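Local structure of tRNA (guanine(9)-N1)-methyltransferase (Schizosaccharomyces pombe, 4JWH) at residues N122-C125 and Q126-R130. The protein transfers a methyl group from S-adenosyl-L-methionine to N1 of guanine 9 in cytoplasmic tRNA, yielding N1-methylguanosine and S-adenosyl-L-homocysteine. Sequence-based numbering, arbitrary orientation.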
ATOM      1  N   ASN A 122       5.963   4.625 -14.724  1.00 28.59           N
ATOM      2  CA  ASN A 122       4.866   4.033 -15.489  1.00 29.49           C
ATOM      3  C   ASN A 122       4.287   2.798 -14.789  1.00 28.36           C
ATOM      4  O   ASN A 122       3.065   2.696 -14.614  1.00 27.93           O
ATOM      5  CB  ASN A 122       5.303   3.687 -16.923  1.00 30.28           C
ATOM      6  CG  ASN A 122       5.701   4.924 -17.735  1.00 34.09           C
ATOM      7  OD1 ASN A 122       5.699   6.056 -17.237  1.00 37.52           O
ATOM      8  ND2 ASN A 122       6.064   4.700 -18.990  1.00 38.48           N
ATOM      9  N   SER A 123       5.165   1.889 -14.371  1.00 27.50           N
ATOM     10  CA  SER A 123       4.726   0.720 -13.605  1.00 27.70           C
ATOM     11  C   SER A 123       4.003   1.088 -12.286  1.00 26.74           C
ATOM     12  O   SER A 123       2.933   0.549 -11.986  1.00 27.16           O
ATOM     13  CB  SER A 123       5.895  -0.230 -13.357  1.00 27.40           C
ATOM     14  OG  SER A 123       5.586  -1.092 -12.271  1.00 32.15           O
ATOM     15  N   LEU A 124       4.579   2.007 -11.513  1.00 25.99           N
ATOM     16  CA  LEU A 124       3.963   2.477 -10.265  1.00 24.98           C
ATOM     17  C   LEU A 124       2.551   3.015 -10.523  1.00 25.00           C
ATOM     18  O   LEU A 124       1.594   2.727  -9.821  1.00 25.36           O
ATOM     19  CB  LEU A 124       4.856   3.544  -9.607  1.00 24.22           C
ATOM     20  CG  LEU A 124       4.293   4.112  -8.289  1.00 23.25           C
ATOM     21  CD1 LEU A 124       4.159   2.978  -7.222  1.00 17.14           C
ATOM     22  CD2 LEU A 124       5.190   5.220  -7.811  1.00 21.53           C
ATOM     23  N   CYS A 125       2.402   3.768 -11.589  1.00 25.49           N
ATOM     24  CA  CYS A 125       1.110   4.334 -11.880  1.00 25.78           C
ATOM     25  C   CYS A 125       0.019   3.247 -12.125  1.00 25.05           C
ATOM     26  O   CYS A 125      -1.109   3.341 -11.640  1.00 23.23           O
ATOM     27  CB  CYS A 125       1.268   5.255 -13.070  1.00 26.47           C
ATOM     28  SG  CYS A 125      -0.269   5.931 -13.566  1.00 29.96           S
ATOM     29  N   GLN A 126       0.387   2.205 -12.874  1.00 25.16           N
ATOM     30  CA  GLN A 126      -0.461   1.017 -13.062  1.00 25.37           C
ATOM     31  C   GLN A 126      -0.777   0.381 -11.695  1.00 23.69           C
ATOM     32  O   GLN A 126      -1.908   0.016 -11.399  1.00 23.05           O
ATOM     33  CB  GLN A 126       0.250   0.040 -14.022  1.00 26.71           C
ATOM     34  CG  GLN A 126      -0.215  -1.422 -13.998  1.00 32.77           C
ATOM     35  CD  GLN A 126       0.518  -2.278 -15.036  1.00 40.86           C
ATOM     36  OE1 GLN A 126       1.386  -3.100 -14.695  1.00 43.39           O
ATOM     37  NE2 GLN A 126       0.178  -2.077 -16.308  1.00 42.30           N
ATOM     38  N   GLN A 127       0.229   0.309 -10.845  1.00 22.36           N
ATOM     39  CA  GLN A 127       0.055  -0.303  -9.518  1.00 21.35           C
ATOM     40  C   GLN A 127      -0.858   0.494  -8.605  1.00 20.40           C
ATOM     41  O   GLN A 127      -1.648  -0.111  -7.868  1.00 20.70           O
ATOM     42  CB  GLN A 127       1.402  -0.522  -8.871  1.00 20.56           C
ATOM     43  CG  GLN A 127       2.168  -1.595  -9.573  1.00 23.73           C
ATOM     44  CD  GLN A 127       3.494  -1.888  -8.952  1.00 28.16           C
ATOM     45  OE1 GLN A 127       3.664  -1.784  -7.742  1.00 30.06           O
ATOM     46  NE2 GLN A 127       4.442  -2.319  -9.770  1.00 29.66           N
ATOM     47  N   VAL A 128      -0.748   1.828  -8.641  1.00 19.92           N
ATOM     48  CA  VAL A 128      -1.667   2.683  -7.865  1.00 19.74           C
ATOM     49  C   VAL A 128      -3.096   2.462  -8.322  1.00 20.76           C
ATOM     50  O   VAL A 128      -4.002   2.364  -7.504  1.00 20.15           O
ATOM     51  CB  VAL A 128      -1.325   4.202  -7.978  1.00 19.98           C
ATOM     52  CG1 VAL A 128      -2.471   5.088  -7.445  1.00 18.63           C
ATOM     53  CG2 VAL A 128       0.001   4.522  -7.230  1.00 19.70           C
ATOM     54  N   THR A 129      -3.295   2.417  -9.641  1.00 21.06           N
ATOM     55  CA  THR A 129      -4.624   2.141 -10.220  1.00 22.66           C
ATOM     56  C   THR A 129      -5.163   0.767  -9.769  1.00 21.75           C
ATOM     57  O   THR A 129      -6.337   0.644  -9.410  1.00 21.14           O
ATOM     58  CB  THR A 129      -4.560   2.217 -11.760  1.00 23.17           C
ATOM     59  OG1 THR A 129      -4.087   3.512 -12.155  1.00 26.68           O
ATOM     60  CG2 THR A 129      -5.928   1.936 -12.409  1.00 24.60           C
ATOM     61  N   ARG A 130      -4.298  -0.254  -9.757  1.00 21.31           N
ATOM     62  CA  ARG A 130      -4.716  -1.584  -9.295  0.50 21.36           C
ATOM     63  C   ARG A 130      -5.124  -1.557  -7.822  1.00 20.60           C
ATOM     64  O   ARG A 130      -6.042  -2.273  -7.437  1.00 21.19           O
ATOM     65  CB  ARG A 130      -3.659  -2.678  -9.580  0.50 21.52           C
ATOM     66  CG  ARG A 130      -3.879  -3.409 -10.930  0.50 23.75           C
ATOM     67  CD  ARG A 130      -3.113  -4.732 -11.062  0.50 25.30           C
ATOM     68  NE  ARG A 130      -1.990  -4.661 -12.002  0.50 28.34           N
ATOM     69  CZ  ARG A 130      -1.258  -5.716 -12.357  0.50 29.50           C
ATOM     70  NH1 ARG A 130      -1.536  -6.914 -11.862  0.50 28.43           N
ATOM     71  NH2 ARG A 130      -0.252  -5.583 -13.208  0.50 31.40           N
TER
HETATM   72  O   HOH W   1       3.457  -3.224 -13.071  1.00 55.75           O
HETATM   73  O   HOH W   2      -2.696   5.524 -11.017  1.00 30.92           O
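The carboxamide of Gln127 turns its NE2 corner to Ser123, where Gln127 NE2 lies 3.0 Å from Ser123 OG, while the amide of Gln126 reaches the same hydroxyl through a water that donates to Gln126 OE1. In one of two modelled conformers, Arg130 NH2 makes a weak bond to Gln126 OE1, with Gln126 CD at the guanidinium edge, in its plane. All belong to helix 118-137, the crossover helix of the beta-alpha-beta unit between parallel strands 105-109 and 143-147 in this SPOUT-type methyltransferase. Ser123 holds OG anti to its backbone N (chi1 160°). In Gln127, CG stands beside the backbone N (chi1 -69°), which sets Gln127 CG 3.3 Å from Ser123 O, and the extended chain beyond carries NE2 to the hydroxyl. The buried side chain of Gln127 lies about 7 Å from the bound S-adenosyl-L-homocysteine; it packs on Val215 and Thr253, and its OE1 accepts a weak bond from Val254 N. Replacing Gln127 by alanine is likely to leave Val254 N without this acceptor, take the amide from beside Ser123 OG and open a gap against Val215 and Thr253. Elsewhere on the helix, Leu124 CD1 approaches Val128 CG2 at 4.4 Å, a loose apolar pair, and Leu124 packs on Leu153 and Val254. The backbone carries regular i to i+4 bonds, among them Val128 N to Leu124 O at 2.8 Å. Cys125 O accepts hydrogen bonds from Thr129 N and from a second water. That water bridges Cys125 O to Thr129 OG1, lying 2.7 Å from Thr129 OG1.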